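Side-chain contacts in Galactose/lactose metabolism regulatory protein GAL80 (Saccharomyces cerevisiae, PDB 3BTV), which represses the galactose and lactose metabolic genes of yeast by binding the activator GAL4 and blocking its action when no inducing sugar is present: residues B[77-80]-B[81-85]; B[404-407]-B[408-411]; B[137-140]-B[141-145]; B[207-210]-B[211-215]; B[360-363]-B[364-367]. The protein carries 1 engineered substitution. All blocks are in the same frame, centred on the assembly; numbering follows the deposited sequence.

In the fold
All five contacts are local, lie in series along the chain, and neither nest nor cross. From the N terminus, contact 1 closes the turn from strand 76-78, at one border of the parallel Rossmann sheet, into helix 81-86. Contact 3 covers the last turns of helix 132-143, which leads to strand 148-152 at the other border. Contacts 4, 5 and 2 follow, each at the start of a helix: 209-225, 363-380 and 405-424. Contact 2 ties contacts 3 and 4 together, since Leu-405, Met-406 and Leu-409 pack on Tyr-139 of contact 3, while Leu-411 meets Gly-215 of contact 4. Contacts 1 and 5 touch none of the other contacts.

Contact 1. Residues B[77-80]-B[81-85]; sequences AFPT and LESFA
The rings of Phe-78 and Phe-84 meet as an offset edge-to-face pair, the edge of Phe-84 turned to the face of Phe-78, with planes at 88° and centroids 6.0 Å apart. At the edge of the Phe-78 ring, in its plane, sits Ser-83 CB, 3.7 Å from Phe-78 CD2. The two phenylalanines also touch at their roots, CB of Phe-78 lying 3.8 Å from CB of Phe-84. Phe-84 sends CG away from its own backbone N (chi1 -180°), which carries its ring past Phe-78 toward strand 50-56, where both side chains rest on Ala-54.

Beyond Phe-78 the chain turns through Pro-79 and enters helix 81-86 with Thr-80 as N-cap. Proline suits this bend because its ring already fixes phi. Thr-80 O is gripped twice, from the same face of its plane: by Phe-84 N at 3.1 Å in the first helical bond, and by Ser-83 OG at 2.7 Å. The serine can do this because its hydroxyl is folded in between its own N and carbonyl carbon (chi1 52°), a short side chain aimed back at the cap. There it also packs against the proline, Ser-83 OG 3.1 Å from Pro-79 CD.

An alanine in place of Phe-78 would probably leave the Phe-84 edge without its aromatic face and open a gap beside the first helical turn.

Chemically, the contact joins an apolar half to a polar one: the rings hold strand against helix, while two donors share the carbonyl of the N-cap residue.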
loop_
_atom_site.group_PDB
_atom_site.type_symbol
_atom_site.label_atom_id
_atom_site.label_comp_id
_atom_site.label_asym_id
_atom_site.label_seq_id
_atom_site.Cartn_x
_atom_site.Cartn_y
_atom_site.Cartn_z
ATOM N N ALA B 77 7.380 -46.168 19.744
ATOM C CA ALA B 77 8.037 -44.966 20.254
ATOM C C ALA B 77 9.551 -45.138 20.370
ATOM O O ALA B 77 10.042 -45.806 21.281
ATOM C CB ALA B 77 7.446 -44.570 21.600
ATOM N N PHE B 78 10.286 -44.522 19.449
ATOM C CA PHE B 78 11.743 -44.639 19.434
ATOM C C PHE B 78 12.394 -43.800 20.526
ATOM O O PHE B 78 11.912 -42.714 20.854
ATOM C CB PHE B 78 12.305 -44.282 18.056
ATOM C CG PHE B 78 11.982 -45.296 16.995
ATOM C CD1 PHE B 78 10.679 -45.462 16.548
ATOM C CD2 PHE B 78 12.978 -46.092 16.451
ATOM C CE1 PHE B 78 10.376 -46.400 15.576
ATOM C CE2 PHE B 78 12.681 -47.032 15.479
ATOM C CZ PHE B 78 11.379 -47.187 15.042
ATOM N N PRO B 79 13.498 -44.313 21.094
ATOM C CA PRO B 79 14.195 -43.725 22.241
ATOM C C PRO B 79 15.085 -42.565 21.833
ATOM O O PRO B 79 15.137 -41.547 22.526
ATOM C CB PRO B 79 15.081 -44.879 22.746
ATOM C CG PRO B 79 14.728 -46.084 21.901
ATOM C CD PRO B 79 14.154 -45.548 20.640
ATOM N N THR B 80 15.789 -42.731 20.719
ATOM C CA THR B 80 16.736 -41.729 20.252
ATOM C C THR B 80 16.353 -41.241 18.865
ATOM O O THR B 80 15.612 -41.910 18.143
ATOM C CB THR B 80 18.161 -42.305 20.179
ATOM O OG1 THR B 80 18.206 -43.348 19.196
ATOM C CG2 THR B 80 18.571 -42.875 21.523
ATOM N N LEU B 81 16.859 -40.073 18.493
ATOM C CA LEU B 81 16.643 -39.570 17.145
ATOM C C LEU B 81 17.312 -40.529 16.167
ATOM O O LEU B 81 16.814 -40.769 15.068
ATOM C CB LEU B 81 17.224 -38.164 16.995
ATOM C CG LEU B 81 16.950 -37.440 15.671
ATOM C CD1 LEU B 81 15.454 -37.292 15.433
ATOM C CD2 LEU B 81 17.644 -36.078 15.633
ATOM N N GLU B 82 18.442 -41.084 16.588
ATOM C CA GLU B 82 19.204 -42.010 15.758
ATOM C C GLU B 82 18.404 -43.260 15.405
ATOM O O GLU B 82 18.304 -43.630 14.237
ATOM C CB GLU B 82 20.498 -42.412 16.459
ATOM C CG GLU B 82 21.228 -43.548 15.778
ATOM C CD GLU B 82 22.624 -43.739 16.320
ATOM O OE1 GLU B 82 23.124 -42.819 17.000
ATOM O OE2 GLU B 82 23.221 -44.805 16.062
ATOM N N SER B 83 17.853 -43.916 16.420
ATOM C CA SER B 83 17.003 -45.078 16.196
ATOM C C SER B 83 15.828 -44.704 15.294
ATOM O O SER B 83 15.568 -45.364 14.288
ATOM C CB SER B 83 16.499 -45.634 17.527
ATOM O OG SER B 83 15.906 -44.612 18.312
ATOM N N PHE B 84 15.131 -43.632 15.655
ATOM C CA PHE B 84 14.011 -43.132 14.858
ATOM C C PHE B 84 14.385 -42.992 13.380
ATOM O O PHE B 84 13.733 -43.570 12.508
ATOM C CB PHE B 84 13.516 -41.789 15.417
ATOM C CG PHE B 84 12.354 -41.189 14.658
ATOM C CD1 PHE B 84 11.049 -41.594 14.919
ATOM C CD2 PHE B 84 12.566 -40.208 13.699
ATOM C CE1 PHE B 84 9.981 -41.044 14.233
ATOM C CE2 PHE B 84 11.493 -39.640 13.000
ATOM C CZ PHE B 84 10.199 -40.057 13.268
ATOM N N ALA B 85 15.444 -42.234 13.108
ATOM C CA ALA B 85 15.834 -41.908 11.736
ATOM C C ALA B 85 16.375 -43.110 10.965
ATOM O O ALA B 85 16.266 -43.166 9.737
ATOM C CB ALA B 85 16.854 -40.776 11.730
#

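Contact 2. Residues B[404-407]-B[408-411]; sequences TLMD and ALIL
Apolar contacts line one side of the helix start, where Met-406 meets both Leu-409 and Ile-410. Its chain leaves with CG anti to the backbone N (chi1 176°) and then bends twice, bringing SD to 4.1 Å from Leu-409 CD2, while Met-406 CG stays 4.1 Å from Ile-410 CD1. A flexible thioether suits a site that must follow two branched neighbours. Ala-408, small enough to lie close to strand 148-152, touches Ile-151.

The backbone supplies four successive i to i+4 bonds, from Ala-408 N to Thr-404 O through to Leu-411 N to Asp-407 O.

Polar side chains cap the N-terminal end of the helix. Thr-404 OG1 accepts from Met-406 N at 3.0 Å, and beyond the helix bonds Val-393 O. Asp-407 OD2 accepts from Thr-404 N at 2.8 Å, with its anti lone pair. Asp-407 is buried, yet both its oxygens have further partners: Gln-395 N bonds OD2 and Gly-396 N bonds OD1. Its carboxylate probably also gains from the helix dipole.

A threonine N-cap whose OG1 takes a helix amide, and an acid three residues on that takes the threonine's own N-H, form a capping box, here opening helix 405-424.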
loop_
_atom_site.group_PDB
_atom_site.type_symbol
_atom_site.label_atom_id
_atom_site.label_comp_id
_atom_site.label_asym_id
_atom_site.label_seq_id
_atom_site.Cartn_x
_atom_site.Cartn_y
_atom_site.Cartn_z
ATOM N N THR B 404 7.824 -27.910 -2.322
ATOM C CA THR B 404 8.928 -28.668 -1.775
ATOM C C THR B 404 9.861 -27.739 -1.022
ATOM O O THR B 404 9.634 -26.534 -0.950
ATOM C CB THR B 404 9.741 -29.302 -2.908
ATOM O OG1 THR B 404 10.456 -28.271 -3.603
ATOM C CG2 THR B 404 8.819 -30.002 -3.883
ATOM N N LEU B 405 10.936 -28.301 -0.485
ATOM C CA LEU B 405 11.950 -27.496 0.183
ATOM C C LEU B 405 12.604 -26.468 -0.756
ATOM O O LEU B 405 13.139 -25.456 -0.301
ATOM C CB LEU B 405 13.002 -28.399 0.834
ATOM C CG LEU B 405 12.827 -28.659 2.336
ATOM C CD1 LEU B 405 11.356 -28.767 2.750
ATOM C CD2 LEU B 405 13.606 -29.896 2.757
ATOM N N MET B 406 12.559 -26.716 -2.063
ATOM C CA MET B 406 13.067 -25.722 -3.000
ATOM C C MET B 406 12.149 -24.499 -3.046
ATOM O O MET B 406 12.608 -23.360 -3.113
ATOM C CB MET B 406 13.212 -26.301 -4.401
ATOM C CG MET B 406 13.637 -25.245 -5.410
ATOM S SD MET B 406 15.176 -24.443 -4.901
ATOM C CE MET B 406 16.368 -25.686 -5.288
ATOM N N ASP B 407 10.845 -24.740 -3.029
ATOM C CA ASP B 407 9.886 -23.646 -2.936
ATOM C C ASP B 407 10.115 -22.888 -1.630
ATOM O O ASP B 407 10.068 -21.666 -1.595
ATOM C CB ASP B 407 8.456 -24.176 -3.027
ATOM C CG ASP B 407 8.149 -24.793 -4.386
ATOM O OD1 ASP B 407 8.156 -24.057 -5.394
ATOM O OD2 ASP B 407 7.903 -26.019 -4.448
ATOM N N ALA B 408 10.375 -23.621 -0.554
ATOM C CA ALA B 408 10.709 -22.998 0.728
ATOM C C ALA B 408 11.963 -22.138 0.604
ATOM O O ALA B 408 12.002 -21.008 1.080
ATOM C CB ALA B 408 10.914 -24.066 1.811
ATOM N N LEU B 409 12.989 -22.686 -0.038
ATOM C CA LEU B 409 14.276 -21.999 -0.157
ATOM C C LEU B 409 14.117 -20.665 -0.891
ATOM O O LEU B 409 14.590 -19.627 -0.435
ATOM C CB LEU B 409 15.279 -22.906 -0.871
ATOM C CG LEU B 409 16.721 -22.413 -0.968
ATOM C CD1 LEU B 409 17.273 -22.137 0.417
ATOM C CD2 LEU B 409 17.564 -23.447 -1.704
ATOM N N ILE B 410 13.413 -20.697 -2.015
ATOM C CA ILE B 410 13.155 -19.493 -2.788
ATOM C C ILE B 410 12.418 -18.441 -1.938
ATOM O O ILE B 410 12.735 -17.251 -1.980
ATOM C CB ILE B 410 12.363 -19.839 -4.060
ATOM C CG1 ILE B 410 13.246 -20.639 -5.024
ATOM C CG2 ILE B 410 11.781 -18.574 -4.710
ATOM C CD1 ILE B 410 12.461 -21.420 -6.069
ATOM N N LEU B 411 11.456 -18.888 -1.146
ATOM C CA LEU B 411 10.739 -17.988 -0.252
ATOM C C LEU B 411 11.700 -17.393 0.785
ATOM O O LEU B 411 11.669 -16.188 1.073
ATOM C CB LEU B 411 9.598 -18.738 0.443
ATOM C CG LEU B 411 8.641 -17.899 1.295
ATOM C CD1 LEU B 411 8.168 -16.674 0.538
ATOM C CD2 LEU B 411 7.446 -18.756 1.741
#

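Contact 3. Residues B[137-140]-B[141-145]; sequences SIYK and AAAER
Tyr-139 O receives the shortest bond of the contact, from Ala-143 N at 2.7 Å and almost straight (172°). The same two residues touch through their side chains, Tyr-139 CE2 lying 4.0 Å from Ala-143 CB; the ring trails down the helix because its CG is anti to the backbone N (chi1 -178°). A methyl group is enough to meet it.

One residue further, Glu-144 N bonds Lys-140 O at 2.8 Å, and there helix 132-143 ends. Glu-144 then folds its side chain back over that carbonyl: CG stands between the residue's own N and carbonyl carbon (chi1 60°), which brings Glu-144 CG within 2.9 Å of Lys-140 O, a tight fit. The extended remainder lies across the lysine, with Glu-144 OE2 3.7 Å from Lys-140 CG. No salt bridge results, since the lysine chain bends away and NZ stays 6.4 Å from OE2 of Glu-144; any attraction is probably mild at this solvent-facing surface.

Ala-141 and Ala-142 keep the flanks slim. Helix 132-143 links strands 121-125 and 148-152 in a beta-alpha-beta unit of the Rossmann fold, and is packed between two helices: Ala-141 meets Met-107 and Leu-110 of helix 102-112, whereas Tyr-139 and Ala-142 face Leu-405 of helix 405-424.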
loop_
_atom_site.group_PDB
_atom_site.type_symbol
_atom_site.label_atom_id
_atom_site.label_comp_id
_atom_site.label_asym_id
_atom_site.label_seq_id
_atom_site.Cartn_x
_atom_site.Cartn_y
_atom_site.Cartn_z
ATOM N N SER B 137 21.606 -24.940 4.048
ATOM C CA SER B 137 22.251 -26.151 4.562
ATOM C C SER B 137 21.285 -27.313 4.574
ATOM O O SER B 137 21.639 -28.431 4.199
ATOM C CB SER B 137 22.786 -25.946 5.978
ATOM O OG SER B 137 23.918 -25.099 5.973
ATOM N N ILE B 138 20.066 -27.042 5.028
ATOM C CA ILE B 138 19.046 -28.074 5.107
ATOM C C ILE B 138 18.682 -28.549 3.706
ATOM O O ILE B 138 18.559 -29.755 3.468
ATOM C CB ILE B 138 17.776 -27.565 5.823
ATOM C CG1 ILE B 138 18.091 -27.258 7.293
ATOM C CG2 ILE B 138 16.662 -28.604 5.721
ATOM C CD1 ILE B 138 16.978 -26.553 8.035
ATOM N N TYR B 139 18.501 -27.608 2.781
ATOM C CA TYR B 139 18.168 -27.995 1.416
ATOM C C TYR B 139 19.264 -28.886 0.871
ATOM O O TYR B 139 19.008 -29.997 0.401
ATOM C CB TYR B 139 17.959 -26.795 0.479
ATOM C CG TYR B 139 17.559 -27.276 -0.900
ATOM C CD1 TYR B 139 16.254 -27.692 -1.158
ATOM C CD2 TYR B 139 18.495 -27.378 -1.926
ATOM C CE1 TYR B 139 15.887 -28.171 -2.407
ATOM C CE2 TYR B 139 18.135 -27.851 -3.180
ATOM C CZ TYR B 139 16.832 -28.253 -3.410
ATOM O OH TYR B 139 16.467 -28.724 -4.649
ATOM N N LYS B 140 20.495 -28.400 0.958
ATOM C CA LYS B 140 21.647 -29.154 0.482
ATOM C C LYS B 140 21.679 -30.567 1.067
ATOM O O LYS B 140 21.807 -31.542 0.328
ATOM C CB LYS B 140 22.943 -28.399 0.793
ATOM C CG LYS B 140 24.163 -28.901 0.022
ATOM C CD LYS B 140 25.463 -28.391 0.634
ATOM C CE LYS B 140 25.376 -26.908 0.974
ATOM N NZ LYS B 140 25.119 -26.042 -0.216
ATOM N N ALA B 141 21.543 -30.685 2.384
ATOM C CA ALA B 141 21.552 -32.005 3.017
ATOM C C ALA B 141 20.380 -32.879 2.550
ATOM O O ALA B 141 20.530 -34.087 2.366
ATOM C CB ALA B 141 21.564 -31.878 4.538
ATOM N N ALA B 142 19.211 -32.272 2.357
ATOM C CA ALA B 142 18.056 -33.025 1.880
ATOM C C ALA B 142 18.286 -33.491 0.447
ATOM O O ALA B 142 18.053 -34.648 0.110
ATOM C CB ALA B 142 16.791 -32.179 1.961
ATOM N N ALA B 143 18.743 -32.574 -0.394
ATOM C CA ALA B 143 18.997 -32.883 -1.795
ATOM C C ALA B 143 20.051 -33.979 -1.937
ATOM O O ALA B 143 19.845 -34.952 -2.662
ATOM C CB ALA B 143 19.407 -31.622 -2.551
ATOM N N GLU B 144 21.170 -33.838 -1.232
ATOM C CA GLU B 144 22.208 -34.866 -1.273
ATOM C C GLU B 144 21.767 -36.122 -0.525
ATOM O O GLU B 144 22.549 -37.050 -0.329
ATOM C CB GLU B 144 23.543 -34.341 -0.729
ATOM C CG GLU B 144 23.508 -33.872 0.717
ATOM C CD GLU B 144 24.833 -33.276 1.167
ATOM O OE1 GLU B 144 25.866 -33.964 1.043
ATOM O OE2 GLU B 144 24.842 -32.122 1.646
ATOM N N ARG B 145 20.506 -36.140 -0.110
ATOM C CA ARG B 145 19.929 -37.315 0.531
ATOM C C ARG B 145 19.031 -38.054 -0.456
ATOM O O ARG B 145 18.765 -39.243 -0.298
ATOM C CB ARG B 145 19.135 -36.923 1.781
ATOM C CG ARG B 145 18.463 -38.099 2.483
ATOM C CD ARG B 145 19.462 -39.218 2.762
ATOM N NE ARG B 145 18.807 -40.411 3.295
ATOM C CZ ARG B 145 18.291 -41.385 2.551
ATOM N NH1 ARG B 145 18.343 -41.312 1.229
ATOM N NH2 ARG B 145 17.721 -42.435 3.132
#

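Contact 4. Residues B[207-210]-B[211-215]; sequences VDLV and TTTFG
The backbone from Asp-208 to Gly-215 starts helix 209-225 with an ordinary i to i+4 bond, Thr-212 N to Asp-208 O, and then widens into a pi-type turn in which Phe-214 N reaches Leu-209 O, five residues back, at 3.0 Å; a weak bond from Gly-215 N to Val-210 O repeats that spacing. Asp-208 is the N-cap, and both its carboxylate oxygens are used.

OD1 of Asp-208 accepts from Thr-211 N at 2.8 Å, the donor standing 45° above the carboxylate plane, and more weakly from Val-210 N. OD2 of Asp-208 is met on its syn side by Thr-211 OG1 at 2.6 Å. Two bonds from one threonine thus fix the rotation of the acid, whose CG is tucked between its own N and carbonyl carbon (chi1 67°). Aspartate suits the place: it is short enough to turn back onto the first amides, and its charge is probably steadied by them. Tyr-419 OH adds a weak bond at OD1.

Thr-212 returns the favour, its OG1 accepting from Asp-208 N at 3.1 Å, so the chain is bonded just before the helix as well. Beyond it, Thr-213 CB packs 4.0 Å from Leu-209 CD1. Gly-215 has no side chain, and a beta carbon there would run into Thr-211 O, which already accepts from Trp-126 NE1.

Val-210 and Phe-214 run side by side toward Ile-415 and Val-418 of helix 405-424. At the edge of the Phe-214 ring, in its plane, lies Val-210 O, 3.7 Å from CD2 of Phe-214.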
loop_
_atom_site.group_PDB
_atom_site.type_symbol
_atom_site.label_atom_id
_atom_site.label_comp_id
_atom_site.label_asym_id
_atom_site.label_seq_id
_atom_site.Cartn_x
_atom_site.Cartn_y
_atom_site.Cartn_z
ATOM N N VAL B 207 10.297 -17.234 13.599
ATOM C CA VAL B 207 8.869 -16.929 13.654
ATOM C C VAL B 207 8.664 -15.438 13.877
ATOM O O VAL B 207 9.112 -14.894 14.872
ATOM C CB VAL B 207 8.141 -17.706 14.762
ATOM C CG1 VAL B 207 6.630 -17.486 14.655
ATOM C CG2 VAL B 207 8.466 -19.184 14.679
ATOM N N ASP B 208 7.985 -14.782 12.943
ATOM C CA ASP B 208 7.802 -13.342 13.017
ATOM C C ASP B 208 6.898 -12.863 11.892
ATOM O O ASP B 208 6.537 -13.627 10.993
ATOM C CB ASP B 208 9.152 -12.615 12.947
ATOM C CG ASP B 208 9.823 -12.757 11.596
ATOM O OD1 ASP B 208 9.444 -12.026 10.657
ATOM O OD2 ASP B 208 10.734 -13.595 11.476
ATOM N N LEU B 209 6.551 -11.583 11.957
ATOM C CA LEU B 209 5.593 -10.981 11.033
ATOM C C LEU B 209 6.023 -11.149 9.582
ATOM O O LEU B 209 5.204 -11.393 8.699
ATOM C CB LEU B 209 5.439 -9.487 11.338
ATOM C CG LEU B 209 4.464 -8.740 10.420
ATOM C CD1 LEU B 209 3.066 -9.349 10.572
ATOM C CD2 LEU B 209 4.435 -7.250 10.710
ATOM N N VAL B 210 7.314 -10.993 9.328
ATOM C CA VAL B 210 7.798 -11.044 7.961
ATOM C C VAL B 210 7.928 -12.481 7.472
ATOM O O VAL B 210 7.337 -12.879 6.453
ATOM C CB VAL B 210 9.134 -10.325 7.826
ATOM C CG1 VAL B 210 9.572 -10.323 6.372
ATOM C CG2 VAL B 210 9.001 -8.903 8.340
ATOM N N THR B 211 8.692 -13.259 8.223
ATOM C CA THR B 211 9.002 -14.621 7.846
ATOM C C THR B 211 7.745 -15.457 7.726
ATOM O O THR B 211 7.598 -16.262 6.806
ATOM C CB THR B 211 9.920 -15.276 8.898
ATOM O OG1 THR B 211 11.118 -14.495 9.030
ATOM C CG2 THR B 211 10.266 -16.693 8.487
ATOM N N THR B 212 6.831 -15.264 8.662
ATOM C CA THR B 212 5.709 -16.176 8.782
ATOM C C THR B 212 4.469 -15.664 8.066
ATOM O O THR B 212 4.025 -16.254 7.082
ATOM C CB THR B 212 5.396 -16.463 10.260
ATOM O OG1 THR B 212 6.619 -16.752 10.950
ATOM C CG2 THR B 212 4.430 -17.655 10.394
ATOM N N THR B 213 3.922 -14.560 8.556
ATOM C CA THR B 213 2.657 -14.044 8.055
ATOM C C THR B 213 2.794 -13.517 6.636
ATOM O O THR B 213 2.073 -13.924 5.744
ATOM C CB THR B 213 2.120 -12.920 8.947
ATOM O OG1 THR B 213 2.133 -13.357 10.306
ATOM C CG2 THR B 213 0.688 -12.559 8.542
ATOM N N PHE B 214 3.741 -12.611 6.438
ATOM C CA PHE B 214 4.053 -12.146 5.105
ATOM C C PHE B 214 4.538 -13.293 4.214
ATOM O O PHE B 214 4.181 -13.361 3.038
ATOM C CB PHE B 214 5.085 -11.027 5.174
ATOM C CG PHE B 214 5.559 -10.562 3.829
ATOM C CD1 PHE B 214 4.770 -9.740 3.050
ATOM C CD2 PHE B 214 6.786 -10.957 3.346
ATOM C CE1 PHE B 214 5.204 -9.319 1.822
ATOM C CE2 PHE B 214 7.229 -10.535 2.111
ATOM C CZ PHE B 214 6.443 -9.718 1.353
ATOM N N GLY B 215 5.342 -14.198 4.767
ATOM C CA GLY B 215 5.818 -15.337 4.000
ATOM C C GLY B 215 4.700 -16.183 3.381
ATOM O O GLY B 215 4.695 -16.450 2.181
#

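Contact 5. Residues B[360-363]-B[364-367]; sequences NYNA and IVGN
Tyr-361 OH donates to Asn-367 OD1 at 2.7 Å, joining the loop before helix 363-380 to the second turn of that helix, whose N-cap is Asn-362. The two side chains cross at about a right angle, ring and amide planes 42° apart; the oxygen lies at the ring's edge, near its plane, and the hydroxyl is only 19° from the plane of the amide carbonyl. Tyrosine fits because its length carries a hydroxyl over the whole first turn.

Beside the ring runs Gly-366, whose CA is 3.8 Å from Tyr-361 CZ. A beta carbon there would strike both that ring carbon and Asn-362 O, so the lack of a side chain is what lets the tyrosine lie so close. A leucine in place of Tyr-361 would probably leave Asn-367 OD1 without this donor and its amide freer to turn.

Helical bonds hold the partners in place: Gly-366 N to Asn-362 O at 2.6 Å, and Asn-367 N to Ala-363 O at 2.8 Å. The first torsion of Asn-367 (chi1 -66°), with CG anti to the carbonyl carbon, then turns its amide back toward the tyrosine. Further out, Pro-159, at the start of helix 159-169, touches both Tyr-361 and Asn-367, and Glu-316 borders Ala-363 and Asn-367.

On the exposed side, the Asn-362 amide lies against the branched side chains of Ile-364 and Val-365, two and three residues on. Its OD1 lies 3.3 Å from Ile-364 CB, while the amide nitrogen ND2 of Asn-362 rests 3.4 Å from Val-365 CG2.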
loop_
_atom_site.group_PDB
_atom_site.type_symbol
_atom_site.label_atom_id
_atom_site.label_comp_id
_atom_site.label_asym_id
_atom_site.label_seq_id
_atom_site.Cartn_x
_atom_site.Cartn_y
_atom_site.Cartn_z
ATOM N N ASN B 360 -18.568 -22.995 6.790
ATOM C CA ASN B 360 -18.156 -24.119 7.628
ATOM C C ASN B 360 -16.906 -24.832 7.118
ATOM O O ASN B 360 -16.678 -26.000 7.439
ATOM C CB ASN B 360 -19.300 -25.128 7.792
ATOM C CG ASN B 360 -20.442 -24.590 8.633
ATOM O OD1 ASN B 360 -20.236 -23.778 9.538
ATOM N ND2 ASN B 360 -21.656 -25.045 8.339
ATOM N N TYR B 361 -16.099 -24.143 6.318
ATOM C CA TYR B 361 -14.817 -24.712 5.922
ATOM C C TYR B 361 -13.779 -24.379 6.974
ATOM O O TYR B 361 -13.593 -23.218 7.336
ATOM C CB TYR B 361 -14.363 -24.219 4.544
ATOM C CG TYR B 361 -13.035 -24.794 4.090
ATOM C CD1 TYR B 361 -12.900 -26.138 3.760
ATOM C CD2 TYR B 361 -11.917 -23.986 3.986
ATOM C CE1 TYR B 361 -11.673 -26.649 3.338
ATOM C CE2 TYR B 361 -10.701 -24.488 3.564
ATOM C CZ TYR B 361 -10.581 -25.802 3.237
ATOM O OH TYR B 361 -9.354 -26.263 2.829
ATOM N N ASN B 362 -13.117 -25.412 7.478
ATOM C CA ASN B 362 -12.039 -25.223 8.425
ATOM C C ASN B 362 -10.733 -25.130 7.659
ATOM O O ASN B 362 -10.153 -26.149 7.288
ATOM C CB ASN B 362 -12.005 -26.396 9.398
ATOM C CG ASN B 362 -11.121 -26.137 10.590
ATOM O OD1 ASN B 362 -10.262 -25.248 10.572
ATOM N ND2 ASN B 362 -11.324 -26.913 11.644
ATOM N N ALA B 363 -10.286 -23.906 7.400
ATOM C CA ALA B 363 -9.120 -23.690 6.562
ATOM C C ALA B 363 -7.906 -24.311 7.214
ATOM O O ALA B 363 -7.059 -24.905 6.547
ATOM C CB ALA B 363 -8.891 -22.203 6.348
ATOM N N ILE B 364 -7.839 -24.155 8.531
ATOM C CA ILE B 364 -6.735 -24.660 9.340
ATOM C C ILE B 364 -6.407 -26.115 9.033
ATOM O O ILE B 364 -5.293 -26.446 8.617
ATOM C CB ILE B 364 -7.084 -24.572 10.826
ATOM C CG1 ILE B 364 -7.547 -23.157 11.173
ATOM C CG2 ILE B 364 -5.898 -24.996 11.674
ATOM C CD1 ILE B 364 -8.299 -23.071 12.484
ATOM N N VAL B 365 -7.395 -26.977 9.243
ATOM C CA VAL B 365 -7.238 -28.403 9.011
ATOM C C VAL B 365 -7.476 -28.742 7.544
ATOM O O VAL B 365 -6.801 -29.598 6.975
ATOM C CB VAL B 365 -8.208 -29.217 9.896
ATOM C CG1 VAL B 365 -8.007 -28.855 11.349
ATOM C CG2 VAL B 365 -9.647 -28.951 9.494
ATOM N N GLY B 366 -8.447 -28.068 6.940
ATOM C CA GLY B 366 -8.754 -28.272 5.539
ATOM C C GLY B 366 -7.525 -28.136 4.659
ATOM O O GLY B 366 -7.206 -29.029 3.875
ATOM N N ASN B 367 -6.821 -27.019 4.785
ATOM C CA ASN B 367 -5.693 -26.776 3.903
ATOM C C ASN B 367 -4.614 -27.834 4.065
ATOM O O ASN B 367 -4.108 -28.363 3.073
ATOM C CB ASN B 367 -5.145 -25.365 4.086
ATOM C CG ASN B 367 -6.144 -24.313 3.656
ATOM O OD1 ASN B 367 -7.179 -24.644 3.093
ATOM N ND2 ASN B 367 -5.836 -23.041 3.908
#